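Local atomic coordinates of putative glucarate dehydratase (Pseudomonas fluorescens, PDB entry 4IT1), a protein that probably catalyses the magnesium-dependent dehydration of D-glucarate to 5-dehydro-4-deoxy-D-glucarate, as a member of the mandelate racemase/muconate lactonizing enzyme family. Residues R430-Q433 / R434-P437. Sequence-based numbering, arbitrary orientation.
Sequences RQMQ and RYKP
Bent at chi2, Gln-431 brings its amide over to Arg-434 and Tyr-435, while Tyr-435, with CG anti to its own carbonyl carbon and beside the backbone N (chi1 -55°), lays one ring edge along the backbone oxygens of Gln-431 and Met-432. Gln-431 NE2 lies 3.7 Å from Arg-434 CD, and the amide and guanidinium planes differ by just 25°; the tyrosine ring stands steeply to that amide. A water accepts from Gln-431 NE2 at 3.1 Å; its unusually short approach to Tyr-435 OH leaves that second link doubtful, and the hydroxyl is hydrogen-bonded to Val-178 N. With Gln-431 cut back to an alanine, the water is likely to lose its amide donor and the Arg-434 CD methylene its neighbour. In this enzyme of the mandelate racemase/muconate lactonizing family, the short helix 428-433 near the C-terminus passes into a loop, and Met-432 O receives both Tyr-435 N and Lys-436 N, each at 3.0 Å. The Lys-436 bond is the straighter, 169° at the hydrogen; that from Tyr-435 reaches the oxygen from above the carbonyl plane. Met-432 SD sits obliquely 5.2 Å from the Tyr-435 ring centroid, a Met-aromatic contact, and touches Lys-436 CE at 3.8 Å.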
# COMPACT_ATOMS: atom_id res chain seq x y z
N ARG A 430 29.58 -3.62 24.37
CA ARG A 430 30.06 -4.15 25.65
C ARG A 430 30.75 -5.50 25.44
O ARG A 430 31.85 -5.73 25.95
CB ARG A 430 28.93 -4.29 26.66
CG ARG A 430 29.45 -4.52 28.08
CD ARG A 430 28.44 -4.14 29.16
NE ARG A 430 28.02 -2.72 29.13
CZ ARG A 430 28.83 -1.68 29.30
NH1 ARG A 430 28.34 -0.45 29.26
NH2 ARG A 430 30.14 -1.84 29.49
N GLN A 431 30.10 -6.37 24.67
CA GLN A 431 30.62 -7.70 24.43
C GLN A 431 32.02 -7.65 23.84
O GLN A 431 32.90 -8.37 24.30
CB GLN A 431 29.67 -8.52 23.56
CG GLN A 431 30.02 -10.00 23.43
CD GLN A 431 30.03 -10.74 24.76
OE1 GLN A 431 29.24 -10.46 25.67
NE2 GLN A 431 30.93 -11.71 24.88
N MET A 432 32.24 -6.79 22.84
CA MET A 432 33.58 -6.66 22.26
C MET A 432 34.60 -6.17 23.29
O MET A 432 35.80 -6.47 23.16
CB MET A 432 33.58 -5.77 21.01
CG MET A 432 34.93 -5.66 20.29
SD MET A 432 35.74 -7.20 19.75
CE MET A 432 34.90 -7.48 18.21
N GLN A 433 34.13 -5.44 24.31
CA GLN A 433 35.04 -4.86 25.31
C GLN A 433 35.72 -5.93 26.17
O GLN A 433 36.74 -5.67 26.79
CB GLN A 433 34.32 -3.79 26.16
CG GLN A 433 34.29 -2.42 25.48
CD GLN A 433 33.34 -1.41 26.11
OE1 GLN A 433 32.65 -1.68 27.09
NE2 GLN A 433 33.29 -0.22 25.52
N ARG A 434 35.17 -7.14 26.16
CA ARG A 434 35.76 -8.27 26.88
C ARG A 434 37.00 -8.83 26.18
O ARG A 434 37.83 -9.49 26.81
CB ARG A 434 34.72 -9.36 27.14
CG ARG A 434 33.56 -8.90 28.01
CD ARG A 434 32.30 -9.63 27.62
NE ARG A 434 31.51 -10.06 28.77
CZ ARG A 434 31.56 -11.27 29.33
NH1 ARG A 434 32.38 -12.20 28.85
NH2 ARG A 434 30.80 -11.55 30.38
N TYR A 435 37.14 -8.55 24.89
CA TYR A 435 38.31 -9.00 24.12
C TYR A 435 39.30 -7.85 23.97
O TYR A 435 40.51 -8.05 24.03
CB TYR A 435 37.91 -9.49 22.72
CG TYR A 435 36.86 -10.58 22.67
CD1 TYR A 435 35.51 -10.28 22.85
CD2 TYR A 435 37.22 -11.91 22.42
CE1 TYR A 435 34.54 -11.27 22.80
CE2 TYR A 435 36.26 -12.91 22.37
CZ TYR A 435 34.93 -12.59 22.56
OH TYR A 435 33.97 -13.58 22.50
N LYS A 436 38.76 -6.66 23.72
CA LYS A 436 39.59 -5.47 23.53
C LYS A 436 39.05 -4.43 24.49
O LYS A 436 38.02 -3.81 24.23
CB LYS A 436 39.53 -4.98 22.07
CG LYS A 436 39.62 -6.08 21.02
CD LYS A 436 39.69 -5.52 19.60
CE LYS A 436 39.30 -6.59 18.58
NZ LYS A 436 39.83 -6.32 17.22
N PRO A 437 39.73 -4.25 25.64
CA PRO A 437 39.20 -3.39 26.71
C PRO A 437 39.00 -1.94 26.26
O PRO A 437 38.05 -1.30 26.70
CB PRO A 437 40.25 -3.50 27.83
CG PRO A 437 41.50 -3.94 27.14
CD PRO A 437 41.06 -4.81 25.99
O HOH W 1 31.65 -13.08 22.15